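Long-range contact in Ras-related protein Rab-21 (Homo sapiens, PDB 1Z08), which belongs to the Rab branch of the Ras-related small GTPases and binds phosphoaminophosphonic acid-guanylate ester and a magnesium ion in its P-loop-type fold: residues 21-33 and 148-160. The protein carries 1 engineered substitution. Sequence-based numbering, arbitrary orientation.
Sequences SLVLRYCENKFND and TSAKQNKGIEELF. With GNP (phosphoaminophosphonic acid-guanylate ester), chain F.
The rings of Tyr26 and Phe160 lie face on face in an offset stack, centroids 4.1 Å apart and planes only 8° from parallel. With its CG anti to the backbone N (chi1 -170°), Tyr26 reaches across to helix 156-168; the Glu157 carboxylate sits at its ring edge, and Ile156 CG2 packs on its CB. One water joins Tyr26 OH to Glu157 O, and a second joins Tyr26 O to Glu157 OE2. The Phe31 ring carries the backbone of Lys151 over the centre of one face, a CH-pi contact with CA 3.6 Å from the centroid, while N9 of GNP lies in the ring plane at its edge. Lys151 then runs extended past Phe31 CE2, and its NZ meets the syn lone pair of Asp33 OD1 at 2.8 Å in a salt bridge. The Arg25 guanidinium has Asn153 CB over one face, Lys30 C over the other, toward the rim, and the Ala150 carbonyl in plane at its edge: NE donates to Ala150 O at 2.8 Å, nearly straight (167°), and NH2 adds a weak bond to Lys151 O. Bends at chi2 and chi3 turn the guanidinium to the two carbonyls, and NH1 bonds OD1 of Asn29, the first residue beyond the helix. Deeper in, Leu22 CD2 touches both Thr148 OG1, itself bonded to Asn119, and Ile156 CG1, the latter at 3.7 Å. Ala150 CB rests on Ser21 CB. Ser21 N and OG both bond O1A of GNP, whereas Lys151 N bonds O6 of the base at 3.2 Å. The helix after the P-loop and the loop that follows it are thus joined to the Ser-Ala-Lys loop (G5), one of the base-recognition motifs of Ras-family GTPases, and to the start of helix 156-168, beside the GNP pocket.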
ATOM      1  N   SER A  21       5.028  -4.544  -7.868  1.00 10.82           N
ATOM      2  CA  SER A  21       5.987  -3.534  -8.313  1.00 10.85           C
ATOM      3  C   SER A  21       6.434  -2.610  -7.178  1.00 11.00           C
ATOM      4  O   SER A  21       7.604  -2.229  -7.113  1.00 10.70           O
ATOM      5  CB  SER A  21       5.430  -2.719  -9.484  1.00 10.80           C
ATOM      6  OG  SER A  21       5.274  -3.535 -10.636  1.00 10.65           O
ATOM      7  N   LEU A  22       5.509  -2.256  -6.286  1.00 11.10           N
ATOM      8  CA  LEU A  22       5.858  -1.430  -5.128  1.00 11.76           C
ATOM      9  C   LEU A  22       6.831  -2.165  -4.208  1.00 11.85           C
ATOM     10  O   LEU A  22       7.844  -1.600  -3.797  1.00 12.07           O
ATOM     11  CB  LEU A  22       4.608  -0.987  -4.355  1.00 11.76           C
ATOM     12  CG  LEU A  22       3.744   0.103  -5.008  1.00 12.64           C
ATOM     13  CD1 LEU A  22       2.410   0.235  -4.293  1.00 13.61           C
ATOM     14  CD2 LEU A  22       4.454   1.446  -5.049  1.00 13.54           C
ATOM     15  N   VAL A  23       6.526  -3.427  -3.912  1.00 12.32           N
ATOM     16  CA  VAL A  23       7.352  -4.235  -3.014  1.00 12.74           C
ATOM     17  C   VAL A  23       8.720  -4.531  -3.641  1.00 13.10           C
ATOM     18  O   VAL A  23       9.757  -4.359  -2.993  1.00 13.31           O
ATOM     19  CB  VAL A  23       6.649  -5.557  -2.613  1.00 12.94           C
ATOM     20  CG1 VAL A  23       7.496  -6.332  -1.600  1.00 13.07           C
ATOM     21  CG2 VAL A  23       5.263  -5.286  -2.036  1.00 13.14           C
ATOM     22  N   LEU A  24       8.719  -4.955  -4.904  1.00 13.24           N
ATOM     23  CA  LEU A  24       9.964  -5.268  -5.608  1.00 13.52           C
ATOM     24  C   LEU A  24      10.903  -4.063  -5.670  1.00 13.85           C
ATOM     25  O   LEU A  24      12.100  -4.196  -5.407  1.00 13.92           O
ATOM     26  CB  LEU A  24       9.686  -5.823  -7.011  1.00 13.46           C
ATOM     27  CG  LEU A  24      10.882  -6.178  -7.910  1.00 13.43           C
ATOM     28  CD1 LEU A  24      11.703  -7.338  -7.347  1.00 14.76           C
ATOM     29  CD2 LEU A  24      10.406  -6.494  -9.321  1.00 13.51           C
ATOM     30  N   ARG A  25      10.361  -2.892  -6.002  1.00 14.21           N
ATOM     31  CA  ARG A  25      11.156  -1.666  -6.032  1.00 14.78           C
ATOM     32  C   ARG A  25      11.727  -1.343  -4.649  1.00 15.18           C
ATOM     33  O   ARG A  25      12.900  -1.001  -4.528  1.00 15.13           O
ATOM     34  CB  ARG A  25      10.340  -0.482  -6.570  1.00 14.78           C
ATOM     35  CG  ARG A  25      11.070   0.864  -6.541  1.00 14.96           C
ATOM     36  CD  ARG A  25      12.277   0.885  -7.477  1.00 15.37           C
ATOM     37  NE  ARG A  25      11.901   1.181  -8.857  1.00 15.67           N
ATOM     38  CZ  ARG A  25      12.732   1.110  -9.894  1.00 16.64           C
ATOM     39  NH1 ARG A  25      13.999   0.744  -9.719  1.00 16.51           N
ATOM     40  NH2 ARG A  25      12.297   1.404 -11.112  1.00 16.01           N
ATOM     41  N   TYR A  26      10.897  -1.465  -3.615  1.00 15.72           N
ATOM     42  CA  TYR A  26      11.315  -1.157  -2.243  1.00 16.22           C
ATOM     43  C   TYR A  26      12.365  -2.140  -1.705  1.00 16.81           C
ATOM     44  O   TYR A  26      13.310  -1.733  -1.023  1.00 17.05           O
ATOM     45  CB  TYR A  26      10.096  -1.114  -1.316  1.00 16.24           C
ATOM     46  CG  TYR A  26      10.366  -0.577   0.079  1.00 16.22           C
ATOM     47  CD1 TYR A  26      10.967   0.669   0.271  1.00 16.06           C
ATOM     48  CD2 TYR A  26       9.993  -1.307   1.208  1.00 16.29           C
ATOM     49  CE1 TYR A  26      11.207   1.163   1.554  1.00 16.19           C
ATOM     50  CE2 TYR A  26      10.224  -0.820   2.490  1.00 16.12           C
ATOM     51  CZ  TYR A  26      10.833   0.412   2.658  1.00 16.31           C
ATOM     52  OH  TYR A  26      11.057   0.891   3.932  1.00 16.83           O
ATOM     53  N   CYS A  27      12.202  -3.422  -2.024  1.00 17.25           N
ATOM     54  CA  CYS A  27      13.047  -4.478  -1.460  1.00 17.91           C
ATOM     55  C   CYS A  27      14.298  -4.798  -2.281  1.00 18.31           C
ATOM     56  O   CYS A  27      15.345  -5.117  -1.712  1.00 18.31           O
ATOM     57  CB  CYS A  27      12.235  -5.758  -1.244  1.00 17.86           C
ATOM     58  SG  CYS A  27      10.964  -5.637   0.025  1.00 18.73           S
ATOM     59  N   GLU A  28      14.188  -4.724  -3.606  1.00 18.64           N
ATOM     60  CA  GLU A  28      15.284  -5.130  -4.494  1.00 19.07           C
ATOM     61  C   GLU A  28      15.737  -4.040  -5.466  1.00 18.83           C
ATOM     62  O   GLU A  28      16.683  -4.245  -6.237  1.00 19.16           O
ATOM     63  CB  GLU A  28      14.900  -6.393  -5.277  1.00 19.39           C
ATOM     64  CG  GLU A  28      14.588  -7.623  -4.420  1.00 21.26           C
ATOM     65  CD  GLU A  28      15.791  -8.155  -3.650  1.00 23.90           C
ATOM     66  OE1 GLU A  28      16.942  -7.970  -4.104  1.00 25.09           O
ATOM     67  OE2 GLU A  28      15.578  -8.777  -2.588  1.00 25.21           O
ATOM     68  N   ASN A  29      15.069  -2.887  -5.423  1.00 18.44           N
ATOM     69  CA  ASN A  29      15.299  -1.789  -6.371  1.00 18.02           C
ATOM     70  C   ASN A  29      15.276  -2.246  -7.838  1.00 17.67           C
ATOM     71  O   ASN A  29      16.159  -1.909  -8.631  1.00 17.58           O
ATOM     72  CB  ASN A  29      16.585  -1.017  -6.029  1.00 18.33           C
ATOM     73  CG  ASN A  29      16.727   0.270  -6.824  1.00 18.91           C
ATOM     74  OD1 ASN A  29      15.739   0.944  -7.129  1.00 19.69           O
ATOM     75  ND2 ASN A  29      17.964   0.619  -7.167  1.00 19.99           N
ATOM     76  N   LYS A  30      14.259  -3.033  -8.178  1.00 17.06           N
ATOM     77  CA  LYS A  30      14.060  -3.496  -9.548  1.00 16.71           C
ATOM     78  C   LYS A  30      12.622  -3.209  -9.977  1.00 15.83           C
ATOM     79  O   LYS A  30      11.735  -3.067  -9.131  1.00 15.72           O
ATOM     80  CB  LYS A  30      14.381  -4.991  -9.678  1.00 16.70           C
ATOM     81  CG  LYS A  30      15.837  -5.366  -9.377  1.00 17.36           C
ATOM     82  CD  LYS A  30      16.113  -6.825  -9.728  1.00 18.12           C
ATOM     83  CE  LYS A  30      17.584  -7.192  -9.549  1.00 20.94           C
ATOM     84  NZ  LYS A  30      17.931  -7.464  -8.125  1.00 22.36           N
ATOM     85  N   PHE A  31      12.409  -3.103 -11.288  1.00 14.85           N
ATOM     86  CA  PHE A  31      11.076  -2.882 -11.859  1.00 13.86           C
ATOM     87  C   PHE A  31      10.938  -3.589 -13.202  1.00 13.55           C
ATOM     88  O   PHE A  31      11.891  -3.644 -13.986  1.00 13.32           O
ATOM     89  CB  PHE A  31      10.773  -1.380 -12.014  1.00 13.60           C
ATOM     90  CG  PHE A  31       9.442  -1.086 -12.675  1.00 13.30           C
ATOM     91  CD1 PHE A  31       8.264  -1.065 -11.930  1.00 12.91           C
ATOM     92  CD2 PHE A  31       9.370  -0.834 -14.047  1.00 12.45           C
ATOM     93  CE1 PHE A  31       7.033  -0.799 -12.541  1.00 12.81           C
ATOM     94  CE2 PHE A  31       8.143  -0.569 -14.668  1.00 12.51           C
ATOM     95  CZ  PHE A  31       6.972  -0.551 -13.914  1.00 12.86           C
ATOM     96  N   ASN A  32       9.739  -4.110 -13.449  1.00 13.02           N
ATOM     97  CA  ASN A  32       9.390  -4.782 -14.698  1.00 12.98           C
ATOM     98  C   ASN A  32       8.140  -4.174 -15.315  1.00 12.80           C
ATOM     99  O   ASN A  32       7.140  -3.974 -14.622  1.00 12.41           O
ATOM    100  CB  ASN A  32       9.139  -6.268 -14.441  1.00 13.08           C
ATOM    101  CG  ASN A  32      10.356  -6.974 -13.888  1.00 13.11           C
ATOM    102  OD1 ASN A  32      11.451  -6.876 -14.446  1.00 13.01           O
ATOM    103  ND2 ASN A  32      10.172  -7.690 -12.782  1.00 13.14           N
ATOM    104  N   ASP A  33       8.198  -3.882 -16.613  1.00 12.69           N
ATOM    105  CA  ASP A  33       7.010  -3.452 -17.359  1.00 12.99           C
ATOM    106  C   ASP A  33       6.036  -4.613 -17.554  1.00 13.11           C
ATOM    107  O   ASP A  33       4.841  -4.398 -17.774  1.00 13.04           O
ATOM    108  CB  ASP A  33       7.388  -2.853 -18.720  1.00 12.75           C
ATOM    109  CG  ASP A  33       7.721  -1.368 -18.646  1.00 13.02           C
ATOM    110  OD1 ASP A  33       7.081  -0.627 -17.866  1.00 13.23           O
ATOM    111  OD2 ASP A  33       8.625  -0.935 -19.385  1.00 12.35           O
ATOM    112  N   THR A 148       2.558   7.423  -5.478  1.00 11.68           N
ATOM    113  CA  THR A 148       3.763   6.650  -5.800  1.00 11.54           C
ATOM    114  C   THR A 148       3.940   6.390  -7.291  1.00 11.52           C
ATOM    115  O   THR A 148       2.981   6.430  -8.060  1.00 11.29           O
ATOM    116  CB  THR A 148       3.773   5.265  -5.107  1.00 11.53           C
ATOM    117  OG1 THR A 148       2.635   4.506  -5.538  1.00 11.07           O
ATOM    118  CG2 THR A 148       3.783   5.393  -3.582  1.00 11.60           C
ATOM    119  N   SER A 149       5.187   6.129  -7.676  1.00 11.75           N
ATOM    120  CA  SER A 149       5.519   5.509  -8.953  1.00 11.97           C
ATOM    121  C   SER A 149       6.579   4.445  -8.699  1.00 12.22           C
ATOM    122  O   SER A 149       7.726   4.764  -8.373  1.00 12.18           O
ATOM    123  CB  SER A 149       6.045   6.537  -9.962  1.00 12.00           C
ATOM    124  OG  SER A 149       6.511   5.893 -11.143  1.00 11.77           O
ATOM    125  N   ALA A 150       6.189   3.182  -8.840  1.00 12.69           N
ATOM    126  CA  ALA A 150       7.132   2.074  -8.753  1.00 13.17           C
ATOM    127  C   ALA A 150       8.135   2.124  -9.909  1.00 13.68           C
ATOM    128  O   ALA A 150       9.304   1.785  -9.734  1.00 13.60           O
ATOM    129  CB  ALA A 150       6.391   0.742  -8.734  1.00 13.32           C
ATOM    130  N   LYS A 151       7.671   2.571 -11.076  1.00 14.42           N
ATOM    131  CA  LYS A 151       8.507   2.667 -12.277  1.00 15.00           C
ATOM    132  C   LYS A 151       9.642   3.689 -12.132  1.00 15.54           C
ATOM    133  O   LYS A 151      10.777   3.415 -12.531  1.00 15.59           O
ATOM    134  CB  LYS A 151       7.649   2.975 -13.514  1.00 15.20           C
ATOM    135  CG  LYS A 151       8.431   3.017 -14.829  1.00 15.55           C
ATOM    136  CD  LYS A 151       7.526   2.866 -16.041  1.00 16.06           C
ATOM    137  CE  LYS A 151       8.351   2.745 -17.311  1.00 16.90           C
ATOM    138  NZ  LYS A 151       7.582   2.121 -18.425  1.00 17.43           N
ATOM    139  N   GLN A 152       9.334   4.851 -11.552  1.00 15.77           N
ATOM    140  CA  GLN A 152      10.330   5.917 -11.371  1.00 16.47           C
ATOM    141  C   GLN A 152      10.922   5.972  -9.957  1.00 16.16           C
ATOM    142  O   GLN A 152      11.745   6.845  -9.657  1.00 16.29           O
ATOM    143  CB  GLN A 152       9.732   7.278 -11.746  1.00 16.42           C
ATOM    144  CG  GLN A 152       9.323   7.395 -13.207  1.00 17.37           C
ATOM    145  CD  GLN A 152       8.825   8.782 -13.577  1.00 17.77           C
ATOM    146  OE1 GLN A 152       8.230   9.485 -12.759  1.00 20.37           O
ATOM    147  NE2 GLN A 152       9.052   9.176 -14.825  1.00 19.76           N
ATOM    148  N   ASN A 153      10.519   5.025  -9.107  1.00 16.08           N
ATOM    149  CA  ASN A 153      10.901   5.003  -7.690  1.00 15.97           C
ATOM    150  C   ASN A 153      10.623   6.339  -6.986  1.00 15.85           C
ATOM    151  O   ASN A 153      11.530   6.977  -6.444  1.00 15.83           O
ATOM    152  CB  ASN A 153      12.369   4.570  -7.510  1.00 16.21           C
ATOM    153  CG  ASN A 153      12.706   4.217  -6.068  1.00 16.41           C
ATOM    154  OD1 ASN A 153      11.821   4.001  -5.240  1.00 16.09           O
ATOM    155  ND2 ASN A 153      13.997   4.157  -5.763  1.00 17.42           N
ATOM    156  N   LYS A 154       9.360   6.755  -7.012  1.00 15.55           N
ATOM    157  CA  LYS A 154       8.936   7.993  -6.365  1.00 15.39           C
ATOM    158  C   LYS A 154       7.922   7.708  -5.265  1.00 14.98           C
ATOM    159  O   LYS A 154       6.951   6.983  -5.485  1.00 14.53           O
ATOM    160  CB  LYS A 154       8.331   8.957  -7.388  1.00 15.55           C
ATOM    161  CG  LYS A 154       9.334   9.529  -8.379  1.00 16.93           C
ATOM    162  CD  LYS A 154       8.636  10.361  -9.435  1.00 19.28           C
ATOM    163  CE  LYS A 154       9.638  11.123 -10.285  1.00 20.69           C
ATOM    164  NZ  LYS A 154       8.939  11.856 -11.381  1.00 22.85           N
ATOM    165  N   GLY A 155       8.163   8.273  -4.083  1.00 14.72           N
ATOM    166  CA  GLY A 155       7.217   8.191  -2.963  1.00 14.62           C
ATOM    167  C   GLY A 155       7.171   6.887  -2.178  1.00 14.54           C
ATOM    168  O   GLY A 155       6.448   6.790  -1.186  1.00 14.29           O
ATOM    169  N   ILE A 156       7.942   5.887  -2.603  1.00 14.60           N
ATOM    170  CA  ILE A 156       7.894   4.558  -1.972  1.00 14.67           C
ATOM    171  C   ILE A 156       8.631   4.515  -0.631  1.00 14.91           C
ATOM    172  O   ILE A 156       8.122   3.968   0.349  1.00 14.66           O
ATOM    173  CB  ILE A 156       8.392   3.445  -2.926  1.00 14.73           C
ATOM    174  CG1 ILE A 156       7.502   3.395  -4.169  1.00 14.81           C
ATOM    175  CG2 ILE A 156       8.393   2.088  -2.222  1.00 14.59           C
ATOM    176  CD1 ILE A 156       8.045   2.548  -5.293  1.00 15.85           C
ATOM    177  N   GLU A 157       9.831   5.089  -0.601  1.00 15.35           N
ATOM    178  CA  GLU A 157      10.592   5.224   0.636  1.00 15.96           C
ATOM    179  C   GLU A 157       9.766   5.977   1.669  1.00 15.79           C
ATOM    180  O   GLU A 157       9.668   5.560   2.822  1.00 15.87           O
ATOM    181  CB  GLU A 157      11.911   5.962   0.381  1.00 16.42           C
ATOM    182  CG  GLU A 157      12.893   5.219  -0.521  1.00 18.08           C
ATOM    183  CD  GLU A 157      13.397   3.915   0.081  1.00 20.48           C
ATOM    184  OE1 GLU A 157      13.623   3.857   1.311  1.00 22.01           O
ATOM    185  OE2 GLU A 157      13.572   2.944  -0.683  1.00 21.55           O
ATOM    186  N   GLU A 158       9.160   7.075   1.221  1.00 15.74           N
ATOM    187  CA  GLU A 158       8.322   7.940   2.044  1.00 15.82           C
ATOM    188  C   GLU A 158       7.080   7.214   2.576  1.00 15.36           C
ATOM    189  O   GLU A 158       6.715   7.380   3.742  1.00 15.11           O
ATOM    190  CB  GLU A 158       7.917   9.184   1.244  1.00 16.22           C
ATOM    191  CG  GLU A 158       9.085  10.102   0.835  1.00 17.96           C
ATOM    192  CD  GLU A 158       9.733   9.753  -0.512  1.00 19.77           C
ATOM    193  OE1 GLU A 158       9.759   8.567  -0.911  1.00 18.80           O
ATOM    194  OE2 GLU A 158      10.231  10.688  -1.176  1.00 21.74           O
ATOM    195  N   LEU A 159       6.445   6.410   1.720  1.00 14.83           N
ATOM    196  CA  LEU A 159       5.261   5.628   2.099  1.00 14.57           C
ATOM    197  C   LEU A 159       5.547   4.667   3.254  1.00 14.45           C
ATOM    198  O   LEU A 159       4.847   4.682   4.270  1.00 14.40           O
ATOM    199  CB  LEU A 159       4.706   4.850   0.893  1.00 14.38           C
ATOM    200  CG  LEU A 159       3.727   3.688   1.137  1.00 14.42           C
ATOM    201  CD1 LEU A 159       2.398   4.154   1.721  1.00 14.14           C
ATOM    202  CD2 LEU A 159       3.505   2.891  -0.144  1.00 14.38           C
ATOM    203  N   PHE A 160       6.569   3.832   3.090  1.00 14.48           N
ATOM    204  CA  PHE A 160       6.894   2.829   4.102  1.00 14.59           C
ATOM    205  C   PHE A 160       7.440   3.455   5.380  1.00 14.77           C
ATOM    206  O   PHE A 160       7.133   2.986   6.477  1.00 14.77           O
ATOM    207  CB  PHE A 160       7.843   1.769   3.544  1.00 14.48           C
ATOM    208  CG  PHE A 160       7.164   0.762   2.653  1.00 14.52           C
ATOM    209  CD1 PHE A 160       6.460  -0.310   3.202  1.00 14.36           C
ATOM    210  CD2 PHE A 160       7.222   0.886   1.268  1.00 14.25           C
ATOM    211  CE1 PHE A 160       5.827  -1.240   2.385  1.00 14.23           C
ATOM    212  CE2 PHE A 160       6.594  -0.043   0.440  1.00 14.11           C
ATOM    213  CZ  PHE A 160       5.895  -1.109   0.999  1.00 14.17           C
TER
HETATM  214  PG  GNP F1200      -1.382  -8.836  -9.500  1.00 13.47           P
HETATM  215  O1G GNP F1200      -2.121  -9.535 -10.618  1.00 12.58           O
HETATM  216  O2G GNP F1200      -0.113  -9.516  -9.058  1.00 13.66           O
HETATM  217  O3G GNP F1200      -2.426  -8.663  -8.432  1.00 14.09           O
HETATM  218  N3B GNP F1200      -0.962  -7.369 -10.006  1.00 12.55           N
HETATM  219  PB  GNP F1200      -0.032  -6.294  -9.271  1.00 12.47           P
HETATM  220  O1B GNP F1200      -0.844  -5.332  -8.497  1.00 11.37           O
HETATM  221  O2B GNP F1200       1.028  -7.008  -8.521  1.00 11.61           O
HETATM  222  O3A GNP F1200       0.635  -5.434 -10.359  1.00 10.52           O
HETATM  223  PA  GNP F1200       2.063  -5.524 -10.929  1.00 10.55           P
HETATM  224  O1A GNP F1200       3.028  -4.986  -9.948  1.00 10.32           O
HETATM  225  O2A GNP F1200       2.364  -6.861 -11.498  1.00 11.19           O
HETATM  226  O5' GNP F1200       2.058  -4.500 -12.124  1.00 10.93           O
HETATM  227  C5' GNP F1200       1.030  -4.557 -13.112  1.00  9.94           C
HETATM  228  C4' GNP F1200       1.409  -3.689 -14.299  1.00 10.81           C
HETATM  229  O4' GNP F1200       1.485  -2.299 -13.890  1.00 10.35           O
HETATM  230  C3' GNP F1200       2.753  -4.017 -14.940  1.00 10.83           C
HETATM  231  O3' GNP F1200       2.627  -3.842 -16.338  1.00 10.84           O
HETATM  232  C2' GNP F1200       3.687  -2.996 -14.290  1.00 10.84           C
HETATM  233  O2' GNP F1200       4.848  -2.702 -15.042  1.00 10.39           O
HETATM  234  C1' GNP F1200       2.764  -1.783 -14.205  1.00 10.85           C
HETATM  235  N9  GNP F1200       3.166  -0.816 -13.188  1.00 10.67           N
HETATM  236  C8  GNP F1200       3.330  -1.034 -11.839  1.00 10.93           C
HETATM  237  N7  GNP F1200       3.705   0.029 -11.183  1.00 10.85           N
HETATM  238  C5  GNP F1200       3.796   1.017 -12.159  1.00 11.07           C
HETATM  239  C6  GNP F1200       4.158   2.387 -12.059  1.00 11.05           C
HETATM  240  O6  GNP F1200       4.479   3.023 -11.047  1.00 10.97           O
HETATM  241  N1  GNP F1200       4.115   3.044 -13.294  1.00 10.69           N
HETATM  242  C2  GNP F1200       3.772   2.441 -14.483  1.00 10.95           C
HETATM  243  N2  GNP F1200       3.787   3.218 -15.575  1.00 11.06           N
HETATM  244  N3  GNP F1200       3.431   1.164 -14.590  1.00 10.81           N
HETATM  245  C4  GNP F1200       3.468   0.510 -13.398  1.00 10.78           C
HETATM  246  O   HOH W   1      11.557   3.555   3.902  1.00 28.39           O
HETATM  247  O   HOH W   2      14.482   0.532  -0.291  1.00 29.25           O
HETATM  248  O   HOH W   3      15.665   3.430  -8.240  1.00 33.60           O
HETATM  249  O   HOH W   4       9.406   1.788 -20.412  1.00 22.51           O